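Local coordinates for protein replicative DNA helicase (Mycobacterium chimaera, PDB 6RIY) that probably excises itself from a replicative DNA helicase precursor by protein splicing, joining the flanking polypeptides through a new peptide bond, at residues V51-G56 / P107-E112; H65-S70 / G139-H144; I59-A64 / R74-L79; L27-K32 / A131-A136. All coordinates share one frame; numbering follows the deposited sequence.

Contact 1. Residues V51-G56 / P107-E112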
loop_
_atom_site.group_PDB
_atom_site.type_symbol
_atom_site.label_atom_id
_atom_site.label_comp_id
_atom_site.label_asym_id
_atom_site.label_seq_id
_atom_site.Cartn_x
_atom_site.Cartn_y
_atom_site.Cartn_z
ATOM N N VAL A 51 6.845 1.655 6.959
ATOM C CA VAL A 51 5.681 1.373 7.792
ATOM C C VAL A 51 5.707 -0.106 8.151
ATOM O O VAL A 51 5.695 -0.968 7.268
ATOM C CB VAL A 51 4.368 1.744 7.089
ATOM C CG1 VAL A 51 3.208 1.641 8.080
ATOM C CG2 VAL A 51 4.471 3.137 6.472
ATOM N N GLU A 52 5.746 -0.391 9.445
ATOM C CA GLU A 52 5.823 -1.750 9.970
ATOM C C GLU A 52 4.501 -2.099 10.632
ATOM O O GLU A 52 3.997 -1.334 11.465
ATOM C CB GLU A 52 6.976 -1.870 10.967
ATOM C CG GLU A 52 7.179 -3.251 11.532
ATOM C CD GLU A 52 8.284 -3.288 12.568
ATOM O OE1 GLU A 52 9.165 -4.164 12.456
ATOM O OE2 GLU A 52 8.272 -2.438 13.491
ATOM N N PHE A 53 3.946 -3.248 10.263
ATOM C CA PHE A 53 2.656 -3.681 10.791
ATOM C C PHE A 53 2.837 -4.806 11.794
ATOM O O PHE A 53 3.898 -5.414 11.895
ATOM C CB PHE A 53 1.737 -4.101 9.651
ATOM C CG PHE A 53 1.457 -2.986 8.697
ATOM C CD1 PHE A 53 0.440 -2.080 8.954
ATOM C CD2 PHE A 53 2.224 -2.833 7.558
ATOM C CE1 PHE A 53 0.175 -1.035 8.075
ATOM C CE2 PHE A 53 1.978 -1.780 6.674
ATOM C CZ PHE A 53 0.939 -0.886 6.940
ATOM N N SER A 54 1.768 -5.076 12.549
ATOM C CA SER A 54 1.840 -6.065 13.616
ATOM C C SER A 54 1.962 -7.494 13.100
ATOM O O SER A 54 2.270 -8.389 13.896
ATOM C CB SER A 54 0.612 -5.951 14.519
ATOM O OG SER A 54 -0.573 -6.055 13.754
ATOM N N ASP A 55 1.741 -7.729 11.809
ATOM C CA ASP A 55 1.851 -9.066 11.236
ATOM C C ASP A 55 3.251 -9.367 10.726
ATOM O O ASP A 55 3.494 -10.473 10.237
ATOM C CB ASP A 55 0.850 -9.234 10.092
ATOM C CG ASP A 55 1.178 -8.338 8.902
ATOM O OD1 ASP A 55 1.812 -7.279 9.111
ATOM O OD2 ASP A 55 0.800 -8.690 7.768
ATOM N N GLY A 56 4.168 -8.411 10.815
ATOM C CA GLY A 56 5.503 -8.564 10.281
ATOM C C GLY A 56 5.711 -7.904 8.936
ATOM O O GLY A 56 6.854 -7.798 8.487
ATOM N N PRO A 107 -11.036 -5.639 11.736
ATOM C CA PRO A 107 -9.650 -5.175 11.899
ATOM C C PRO A 107 -8.651 -6.129 11.257
ATOM O O PRO A 107 -8.754 -7.352 11.393
ATOM C CB PRO A 107 -9.475 -5.133 13.421
ATOM C CG PRO A 107 -10.405 -6.206 13.922
ATOM C CD PRO A 107 -11.572 -6.254 12.964
ATOM N N VAL A 108 -7.677 -5.558 10.550
ATOM C CA VAL A 108 -6.729 -6.325 9.740
ATOM C C VAL A 108 -5.367 -6.430 10.423
ATOM O O VAL A 108 -4.915 -7.530 10.763
ATOM C CB VAL A 108 -6.604 -5.736 8.318
ATOM C CG1 VAL A 108 -5.490 -6.432 7.556
ATOM C CG2 VAL A 108 -7.931 -5.851 7.579
ATOM N N VAL A 109 -4.687 -5.292 10.611
ATOM C CA VAL A 109 -3.403 -5.229 11.306
ATOM C C VAL A 109 -3.321 -3.925 12.088
ATOM O O VAL A 109 -4.068 -2.976 11.841
ATOM C CB VAL A 109 -2.176 -5.318 10.361
ATOM C CG1 VAL A 109 -1.990 -6.722 9.804
ATOM C CG2 VAL A 109 -2.268 -4.260 9.254
ATOM N N GLN A 110 -2.383 -3.883 13.034
ATOM C CA GLN A 110 -2.066 -2.690 13.807
ATOM C C GLN A 110 -0.778 -2.072 13.271
ATOM O O GLN A 110 0.136 -2.791 12.857
ATOM C CB GLN A 110 -1.912 -3.043 15.290
ATOM C CG GLN A 110 -1.791 -1.870 16.247
ATOM C CD GLN A 110 -2.381 -2.183 17.604
ATOM O OE1 GLN A 110 -2.096 -3.229 18.189
ATOM N NE2 GLN A 110 -3.218 -1.279 18.113
ATOM N N ILE A 111 -0.713 -0.739 13.267
ATOM C CA ILE A 111 0.541 -0.061 12.947
ATOM C C ILE A 111 1.492 -0.201 14.126
ATOM O O ILE A 111 1.150 0.132 15.270
ATOM C CB ILE A 111 0.308 1.413 12.598
ATOM C CG1 ILE A 111 -0.178 1.538 11.153
ATOM C CG2 ILE A 111 1.621 2.220 12.774
ATOM C CD1 ILE A 111 -1.646 1.198 10.949
ATOM N N GLU A 112 2.687 -0.725 13.859
ATOM C CA GLU A 112 3.694 -0.790 14.904
ATOM C C GLU A 112 4.580 0.442 14.905
ATOM O O GLU A 112 4.900 0.975 15.971
ATOM C CB GLU A 112 4.550 -2.047 14.748
ATOM C CG GLU A 112 3.784 -3.352 14.929
ATOM C CD GLU A 112 3.488 -3.683 16.385
ATOM O OE1 GLU A 112 3.294 -2.752 17.197
ATOM O OE2 GLU A 112 3.461 -4.886 16.721
#

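Contact 2. Residues H65-S70 / G139-H144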
loop_
_atom_site.group_PDB
_atom_site.type_symbol
_atom_site.label_atom_id
_atom_site.label_comp_id
_atom_site.label_asym_id
_atom_site.label_seq_id
_atom_site.Cartn_x
_atom_site.Cartn_y
_atom_site.Cartn_z
ATOM N N HIS A 65 1.533 8.733 0.897
ATOM C CA HIS A 65 0.691 7.573 0.615
ATOM C C HIS A 65 -0.364 7.397 1.704
ATOM O O HIS A 65 -0.087 7.608 2.886
ATOM C CB HIS A 65 1.547 6.310 0.512
ATOM C CG HIS A 65 0.803 5.124 -0.015
ATOM N ND1 HIS A 65 0.722 4.836 -1.358
ATOM C CD2 HIS A 65 0.101 4.156 0.622
ATOM C CE1 HIS A 65 0.002 3.742 -1.531
ATOM N NE2 HIS A 65 -0.387 3.309 -0.344
ATOM N N GLN A 66 -1.580 7.012 1.304
ATOM C CA GLN A 66 -2.729 6.989 2.207
ATOM C C GLN A 66 -3.075 5.578 2.663
ATOM O O GLN A 66 -2.956 4.617 1.897
ATOM C CB GLN A 66 -3.944 7.628 1.534
ATOM C CG GLN A 66 -3.717 9.084 1.194
ATOM C CD GLN A 66 -4.852 9.681 0.393
ATOM O OE1 GLN A 66 -5.962 9.166 0.398
ATOM N NE2 GLN A 66 -4.570 10.771 -0.311
ATOM N N TRP A 67 -3.506 5.463 3.924
ATOM C CA TRP A 67 -3.771 4.179 4.565
ATOM C C TRP A 67 -5.135 4.249 5.239
ATOM O O TRP A 67 -5.416 5.222 5.954
ATOM C CB TRP A 67 -2.700 3.853 5.611
ATOM C CG TRP A 67 -1.313 3.801 5.040
ATOM C CD1 TRP A 67 -0.448 4.846 4.897
ATOM C CD2 TRP A 67 -0.645 2.646 4.522
ATOM N NE1 TRP A 67 0.725 4.410 4.324
ATOM C CE2 TRP A 67 0.628 3.064 4.082
ATOM C CE3 TRP A 67 -0.996 1.297 4.393
ATOM C CZ2 TRP A 67 1.553 2.182 3.525
ATOM C CZ3 TRP A 67 -0.078 0.425 3.829
ATOM C CH2 TRP A 67 1.178 0.874 3.398
ATOM N N PRO A 68 -5.985 3.248 5.069
ATOM C CA PRO A 68 -7.296 3.256 5.742
ATOM C C PRO A 68 -7.173 2.774 7.181
ATOM O O PRO A 68 -6.887 1.599 7.425
ATOM C CB PRO A 68 -8.122 2.284 4.891
ATOM C CG PRO A 68 -7.102 1.280 4.409
ATOM C CD PRO A 68 -5.802 2.065 4.207
ATOM N N THR A 69 -7.419 3.668 8.140
ATOM C CA THR A 69 -7.438 3.270 9.548
ATOM C C THR A 69 -8.831 3.434 10.135
ATOM O O THR A 69 -9.706 4.082 9.565
ATOM C CB THR A 69 -6.436 4.064 10.397
ATOM O OG1 THR A 69 -7.009 5.321 10.790
ATOM C CG2 THR A 69 -5.147 4.285 9.639
ATOM N N SER A 70 -9.030 2.844 11.314
ATOM C CA SER A 70 -10.342 2.917 11.942
ATOM C C SER A 70 -10.734 4.333 12.346
ATOM O O SER A 70 -11.922 4.591 12.545
ATOM C CB SER A 70 -10.393 2.009 13.174
ATOM O OG SER A 70 -9.440 2.437 14.128
ATOM N N GLY A 139 2.053 -9.559 3.880
ATOM C CA GLY A 139 0.844 -9.761 4.661
ATOM C C GLY A 139 -0.445 -9.326 4.011
ATOM O O GLY A 139 -1.516 -9.481 4.617
ATOM N N MET A 140 -0.382 -8.778 2.795
ATOM C CA MET A 140 -1.567 -8.386 2.026
ATOM C C MET A 140 -2.396 -7.352 2.791
ATOM O O MET A 140 -3.587 -7.537 3.068
ATOM C CB MET A 140 -2.398 -9.620 1.647
ATOM C CG MET A 140 -1.569 -10.686 0.942
ATOM S SD MET A 140 -2.585 -12.046 0.362
ATOM C CE MET A 140 -2.682 -13.060 1.838
ATOM N N VAL A 141 -1.721 -6.266 3.144
ATOM C CA VAL A 141 -2.311 -5.180 3.927
ATOM C C VAL A 141 -3.061 -4.245 2.983
ATOM O O VAL A 141 -2.473 -3.783 1.991
ATOM C CB VAL A 141 -1.221 -4.428 4.688
ATOM C CG1 VAL A 141 -1.808 -3.301 5.525
ATOM C CG2 VAL A 141 -0.429 -5.392 5.563
ATOM N N PRO A 142 -4.324 -3.928 3.279
ATOM C CA PRO A 142 -5.072 -2.961 2.466
ATOM C C PRO A 142 -4.388 -1.601 2.458
ATOM O O PRO A 142 -3.903 -1.119 3.484
ATOM C CB PRO A 142 -6.438 -2.894 3.166
ATOM C CG PRO A 142 -6.524 -4.142 3.979
ATOM C CD PRO A 142 -5.123 -4.464 4.394
ATOM N N THR A 143 -4.343 -0.985 1.279
ATOM C CA THR A 143 -3.763 0.339 1.164
ATOM C C THR A 143 -4.515 1.091 0.077
ATOM O O THR A 143 -5.155 0.489 -0.791
ATOM C CB THR A 143 -2.248 0.264 0.884
ATOM O OG1 THR A 143 -1.647 1.536 1.161
ATOM C CG2 THR A 143 -1.961 -0.153 -0.557
ATOM N N HIS A 144 -4.459 2.417 0.142
ATOM C CA HIS A 144 -5.216 3.234 -0.794
ATOM C C HIS A 144 -4.406 3.524 -2.054
ATOM O O HIS A 144 -3.208 3.818 -1.984
ATOM C CB HIS A 144 -5.649 4.542 -0.133
ATOM C CG HIS A 144 -7.017 4.483 0.467
ATOM N ND1 HIS A 144 -8.140 4.176 -0.272
ATOM C CD2 HIS A 144 -7.444 4.685 1.735
ATOM C CE1 HIS A 144 -9.202 4.201 0.514
ATOM N NE2 HIS A 144 -8.807 4.501 1.738
HETATM O O HOH W 1 -2.271 6.521 -1.491
#

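Contact 3. Residues I59-A64 / R74-L79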
loop_
_atom_site.group_PDB
_atom_site.type_symbol
_atom_site.label_atom_id
_atom_site.label_comp_id
_atom_site.label_asym_id
_atom_site.label_seq_id
_atom_site.Cartn_x
_atom_site.Cartn_y
_atom_site.Cartn_z
ATOM N N ILE A 59 6.360 -2.142 4.697
ATOM C CA ILE A 59 6.183 -1.509 3.396
ATOM C C ILE A 59 6.843 -0.138 3.434
ATOM O O ILE A 59 6.625 0.635 4.370
ATOM C CB ILE A 59 4.693 -1.377 3.034
ATOM C CG1 ILE A 59 4.059 -2.755 2.909
ATOM C CG2 ILE A 59 4.519 -0.588 1.712
ATOM C CD1 ILE A 59 2.570 -2.693 2.761
ATOM N N VAL A 60 7.626 0.170 2.409
ATOM C CA VAL A 60 8.207 1.493 2.240
ATOM C C VAL A 60 7.343 2.263 1.255
ATOM O O VAL A 60 7.046 1.777 0.152
ATOM C CB VAL A 60 9.664 1.397 1.770
ATOM C CG1 VAL A 60 10.203 2.761 1.402
ATOM C CG2 VAL A 60 10.499 0.750 2.874
ATOM N N ALA A 61 6.898 3.441 1.672
ATOM C CA ALA A 61 5.947 4.209 0.893
ATOM C C ALA A 61 6.325 5.672 0.986
ATOM O O ALA A 61 7.004 6.099 1.925
ATOM C CB ALA A 61 4.509 4.003 1.386
ATOM N N ASP A 62 5.868 6.457 0.013
ATOM C CA ASP A 62 6.193 7.864 0.125
ATOM C C ASP A 62 5.381 8.492 1.256
ATOM O O ASP A 62 4.417 7.911 1.781
ATOM C CB ASP A 62 6.001 8.586 -1.212
ATOM C CG ASP A 62 4.574 8.938 -1.493
ATOM O OD1 ASP A 62 3.673 8.159 -1.127
ATOM O OD2 ASP A 62 4.355 10.005 -2.103
ATOM N N ALA A 63 5.837 9.667 1.685
ATOM C CA ALA A 63 5.278 10.276 2.887
ATOM C C ALA A 63 3.784 10.527 2.765
ATOM O O ALA A 63 3.067 10.494 3.777
ATOM C CB ALA A 63 6.007 11.588 3.186
ATOM N N ALA A 64 3.289 10.765 1.552
ATOM C CA ALA A 64 1.887 11.120 1.379
ATOM C C ALA A 64 0.990 9.942 1.025
ATOM O O ALA A 64 -0.213 10.144 0.844
ATOM C CB ALA A 64 1.743 12.199 0.311
ATOM N N ARG A 74 -5.047 8.104 6.871
ATOM C CA ARG A 74 -3.814 8.729 7.335
ATOM C C ARG A 74 -2.726 8.553 6.293
ATOM O O ARG A 74 -2.670 7.531 5.611
ATOM C CB ARG A 74 -3.340 8.133 8.666
ATOM C CG ARG A 74 -4.318 8.361 9.809
ATOM C CD ARG A 74 -3.631 8.268 11.172
ATOM N NE ARG A 74 -4.370 9.008 12.194
ATOM C CZ ARG A 74 -3.888 10.050 12.869
ATOM N NH1 ARG A 74 -2.651 10.480 12.651
ATOM N NH2 ARG A 74 -4.640 10.659 13.776
ATOM N N THR A 75 -1.869 9.554 6.166
ATOM C CA THR A 75 -0.691 9.374 5.335
ATOM C C THR A 75 0.383 8.641 6.123
ATOM O O THR A 75 0.330 8.561 7.351
ATOM C CB THR A 75 -0.147 10.716 4.855
ATOM O OG1 THR A 75 0.369 11.425 5.981
ATOM C CG2 THR A 75 -1.246 11.537 4.207
ATOM N N SER A 76 1.363 8.086 5.399
ATOM C CA SER A 76 2.450 7.376 6.069
ATOM C C SER A 76 3.071 8.232 7.160
ATOM O O SER A 76 3.376 7.739 8.249
ATOM C CB SER A 76 3.530 6.963 5.059
ATOM O OG SER A 76 2.974 6.450 3.862
ATOM N N ALA A 77 3.242 9.528 6.889
ATOM C CA ALA A 77 3.897 10.428 7.834
ATOM C C ALA A 77 3.051 10.708 9.070
ATOM O O ALA A 77 3.578 11.234 10.055
ATOM C CB ALA A 77 4.242 11.747 7.148
ATOM N N GLN A 78 1.759 10.402 9.036
ATOM C CA GLN A 78 0.902 10.629 10.191
ATOM C C GLN A 78 0.589 9.353 10.960
ATOM O O GLN A 78 -0.108 9.427 11.974
ATOM C CB GLN A 78 -0.404 11.305 9.761
ATOM N N LEU A 79 1.078 8.193 10.521
ATOM C CA LEU A 79 0.730 6.946 11.196
ATOM C C LEU A 79 1.371 6.868 12.581
ATOM O O LEU A 79 2.508 7.295 12.779
ATOM C CB LEU A 79 1.157 5.756 10.352
ATOM C CG LEU A 79 0.315 5.515 9.094
ATOM C CD1 LEU A 79 0.922 4.402 8.268
ATOM C CD2 LEU A 79 -1.131 5.183 9.457
#

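Contact 4. Residues L27-K32 / A131-A136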
loop_
_atom_site.group_PDB
_atom_site.type_symbol
_atom_site.label_atom_id
_atom_site.label_comp_id
_atom_site.label_asym_id
_atom_site.label_seq_id
_atom_site.Cartn_x
_atom_site.Cartn_y
_atom_site.Cartn_z
ATOM N N LEU A 27 -5.351 -7.282 -6.089
ATOM C CA LEU A 27 -6.454 -7.696 -5.232
ATOM C C LEU A 27 -7.014 -6.492 -4.497
ATOM O O LEU A 27 -6.262 -5.698 -3.935
ATOM C CB LEU A 27 -6.004 -8.741 -4.214
ATOM C CG LEU A 27 -5.390 -10.012 -4.797
ATOM C CD1 LEU A 27 -5.036 -10.963 -3.646
ATOM C CD2 LEU A 27 -6.338 -10.668 -5.791
ATOM N N GLY A 28 -8.335 -6.374 -4.480
ATOM C CA GLY A 28 -8.979 -5.351 -3.686
ATOM C C GLY A 28 -9.028 -5.709 -2.216
ATOM O O GLY A 28 -8.578 -6.768 -1.780
ATOM N N ALA A 29 -9.631 -4.805 -1.440
ATOM C CA ALA A 29 -9.725 -5.011 0.001
ATOM C C ALA A 29 -10.569 -6.223 0.357
ATOM O O ALA A 29 -10.440 -6.746 1.469
ATOM C CB ALA A 29 -10.304 -3.769 0.679
ATOM N N ASP A 30 -11.433 -6.680 -0.547
ATOM C CA ASP A 30 -12.253 -7.854 -0.290
ATOM C C ASP A 30 -11.549 -9.157 -0.647
ATOM O O ASP A 30 -12.161 -10.224 -0.520
ATOM C CB ASP A 30 -13.580 -7.762 -1.059
ATOM C CG ASP A 30 -13.387 -7.473 -2.555
ATOM O OD1 ASP A 30 -12.237 -7.345 -3.026
ATOM O OD2 ASP A 30 -14.408 -7.375 -3.267
ATOM N N GLY A 31 -10.286 -9.095 -1.072
ATOM C CA GLY A 31 -9.548 -10.269 -1.484
ATOM C C GLY A 31 -9.798 -10.721 -2.902
ATOM O O GLY A 31 -9.192 -11.712 -3.333
ATOM N N LYS A 32 -10.679 -10.029 -3.644
ATOM C CA LYS A 32 -11.044 -10.347 -5.012
ATOM C C LYS A 32 -10.194 -9.548 -5.990
ATOM O O LYS A 32 -9.627 -8.509 -5.636
ATOM C CB LYS A 32 -12.524 -10.048 -5.245
ATOM C CG LYS A 32 -13.465 -10.942 -4.450
ATOM C CD LYS A 32 -14.916 -10.515 -4.647
ATOM C CE LYS A 32 -15.885 -11.460 -3.948
ATOM N NZ LYS A 32 -16.026 -12.759 -4.668
ATOM N N ALA A 131 -13.671 1.647 -3.701
ATOM C CA ALA A 131 -12.963 1.977 -2.469
ATOM C C ALA A 131 -11.540 2.474 -2.716
ATOM O O ALA A 131 -10.909 2.961 -1.772
ATOM C CB ALA A 131 -12.923 0.757 -1.541
ATOM N N HIS A 132 -11.030 2.372 -3.948
ATOM C CA HIS A 132 -9.635 2.707 -4.250
ATOM C C HIS A 132 -8.669 1.968 -3.324
ATOM O O HIS A 132 -7.704 2.549 -2.823
ATOM C CB HIS A 132 -9.363 4.216 -4.151
ATOM C CG HIS A 132 -10.233 5.073 -5.019
ATOM N ND1 HIS A 132 -11.204 4.563 -5.852
ATOM C CD2 HIS A 132 -10.271 6.417 -5.177
ATOM C CE1 HIS A 132 -11.809 5.556 -6.480
ATOM N NE2 HIS A 132 -11.261 6.691 -6.089
ATOM N N LEU A 133 -8.919 0.678 -3.089
ATOM C CA LEU A 133 -8.066 -0.104 -2.203
ATOM C C LEU A 133 -7.434 -1.277 -2.938
ATOM O O LEU A 133 -8.051 -1.877 -3.821
ATOM C CB LEU A 133 -8.868 -0.641 -1.006
ATOM C CG LEU A 133 -9.308 0.416 -0.006
ATOM C CD1 LEU A 133 -10.252 -0.204 1.017
ATOM C CD2 LEU A 133 -8.101 1.033 0.685
ATOM N N TYR A 134 -6.214 -1.633 -2.532
ATOM C CA TYR A 134 -5.585 -2.856 -3.010
ATOM C C TYR A 134 -4.702 -3.395 -1.895
ATOM O O TYR A 134 -4.361 -2.676 -0.955
ATOM C CB TYR A 134 -4.788 -2.649 -4.318
ATOM C CG TYR A 134 -3.570 -1.735 -4.257
ATOM C CD1 TYR A 134 -3.709 -0.360 -4.386
ATOM C CD2 TYR A 134 -2.278 -2.248 -4.088
ATOM C CE1 TYR A 134 -2.617 0.480 -4.338
ATOM C CE2 TYR A 134 -1.177 -1.411 -4.039
ATOM C CZ TYR A 134 -1.354 -0.045 -4.169
ATOM O OH TYR A 134 -0.278 0.817 -4.133
ATOM N N LEU A 135 -4.343 -4.678 -1.995
ATOM C CA LEU A 135 -3.530 -5.314 -0.958
ATOM C C LEU A 135 -2.049 -5.203 -1.291
ATOM O O LEU A 135 -1.658 -5.336 -2.451
ATOM C CB LEU A 135 -3.895 -6.788 -0.806
ATOM C CG LEU A 135 -5.380 -7.068 -0.576
ATOM C CD1 LEU A 135 -5.606 -8.562 -0.328
ATOM C CD2 LEU A 135 -5.854 -6.226 0.614
ATOM N N ALA A 136 -1.221 -4.992 -0.265
ATOM C CA ALA A 136 0.208 -4.795 -0.500
ATOM C C ALA A 136 1.040 -5.460 0.583
ATOM O O ALA A 136 0.625 -5.551 1.742
ATOM C CB ALA A 136 0.565 -3.308 -0.549
HETATM O O HOH W 2 -2.915 -6.567 -4.641
#

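Contact 1. Residues V51-G56 / P107-E112
Phe53 and Ile111 pair across the strands as a non-hydrogen-bonded antiparallel pair, their CA atoms 4.7 Å apart, where strand 48-53 meets strand 107-117 in a sheet of the Hedgehog/intein (Hint) fold. The strands are strongly twisted, their directions 134° apart. Glu112 N donates to Glu52 O at 2.8 Å, and Ser54 N donates to Gln110 O at the same distance. The Phe53 side chain leaves from this anchor. Its CB lies 3.8 Å from Gln110 O; CD1 then reaches CG2 of Val109 at 3.5 Å, and CE1, farther out, meets CG1 of Ile111 at 4.0 Å. Beyond these aliphatic branches the ring meets the indole of Trp67, so a flat hydrophobic residue suits this buried place. At Ser54 the chain leaves the sheet in a type I turn, which Gly56, with a positive phi, completes. Beside the turn, CG1 of Val109 touches CG of Asp55, whose carboxylate is held by Thr57. A small hydroxyl suits position 54: with chi1 at 55°, Ser54 swings OG across to accept from Gln110 N at 2.9 Å with an N-H...O angle of 167°.

Contact 2. Residues H65-S70 / G139-H144
His65 and Thr143 are brought together by two similar torsions: CG of His65 lies opposite its backbone N (chi1 -170°), and OG1 of Thr143 does the same (chi1 -163°), so that the two side chains cross at about a right angle. His65 NE2 and Thr143 OG1 are 2.6 Å apart, a short hydrogen bond in which either may be the donor. The hydroxyl meets the edge of the imidazole and lies 3.2 Å above the plane of the Trp67 indole, near its rim, on the face that His65 CD2 also covers. Threonine suits this place by offering a small polar group that fits over the broad ring. Strands 66-69 and 141-144 are held by their backbones too. His144 N donates to Gln66 O at 3.2 Å, and a water links Gln66 N to His144 O, each at 2.9 Å, while sitting over the centre of a face of the His65 ring. The His144 imidazole runs past Pro68, CB of Pro68 lying 3.9 Å from NE2 of His144, whose ND1 bonds to His132 O. Trp67 and Thr143 probably supply two members of the Trp-Cys-Thr motif of class 3 inteins. His65 ND1 also bonds to the amino group of Ala1, consistent with a polar network linking the N-terminal end of the intein to the strand that leads to its C-terminal end.

Contact 3. Residues I59-A64 / R74-L79
Ser76 OG donates to Asp62 O at 2.9 Å, and Ala77 N donates to Ala63 O at 3.3 Å, so the last carbonyl of strand 58-62 (Asp62) and the one just after it (Ala63) grip the 3-10 segment 76-78. In the Hint fold this ties strand 58-62 of one sheet to the segment that follows the two-stranded hairpin 66-69/72-75. The Ser76 hydroxyl approaches from 22° out of the plane of its acceptor. Serine's short arm fits the task: with chi1 at -43°, OG sits beside its backbone N, close enough to Asp62 to reach the carbonyl. Ser76 OG also lies 3.8 Å from Ala61 CB. The turn closes on itself as Gln78 N donates to Thr75 O at 2.9 Å, and Arg74 folds back to give NH1 to Gln78 O at 2.8 Å. Farther out the packing is light. CB of Thr75 rests 3.4 Å from Ala63 O, and the methyls of Ala63 and Ala77 lie 4.3 Å apart, small side chains letting the two backbones come close. The Asp62 carboxylate turns to another task, binding the amino group of Ala1. Ser76 OG also bonds to Trp67 NE1; while its proton goes to Asp62 O it can accept from the indole, consistent with the hydroxyl helping to fix the rotation of that buried ring.

Contact 4. Residues L27-K32 / A131-A136
Leu27 O receives the single direct hydrogen bond between the segments, from Leu135 N at 2.9 Å, and Tyr134 CA adds a C-H...O contact to the same oxygen at 3.1 Å. A water extends the pairing by accepting from Leu27 N and donating to Leu135 O, 2.8 Å away. Leucine at 135 is well suited to its place: its branch point CG lies over Gly28 O at 3.4 Å, while CD1 reaches CB of Leu27 at 3.9 Å and CD2 faces the CA of Ala29. Two residues earlier, CD1 of Leu133 touches the Ala29 methyl at 3.6 Å, a close fit for a small side chain. Leu27 to Ala29 run from the end of strand 25-27 of the Hint fold into the loop before strand 33-39, which makes a type I turn from Gly28 to Gly31. Gly31 N closes the turn onto Gly28 O, and Gly28 N pairs with Lys32 O. Asp30 forms an Asx turn, its OD1 accepting from Lys32 N at 3.2 Å. Gly31 adopts a positive phi of 82°, easy for a residue without a side chain. Outside the pair, Pro9 packs against both Leu27 and Leu135, and Asn129 ND2 donates to Leu133 O.

In the fold
Contact 2 lies nearest the middle of the chain, its centre about 10 Å from those of contacts 1 and 3 and about 9 Å from that of contact 4. Contacts 3 and 4 sit on opposite sides of the chain's centre, their own centres about 18 Å apart. Strands 48-53 and 58-62 are neighbours in one sheet and tie contact 1 to contact 3; strands 66-69 and 72-75 tie contact 3 to contact 2, and strands 133-136 and 141-144 tie contact 2 to contact 4. In sequence, contact 2 alternates with contacts 1, 3 and 4, whereas contacts 1 and 3 lie within the span of contact 4. This Hint arrangement probably brings both chain ends close, as protein splicing requires.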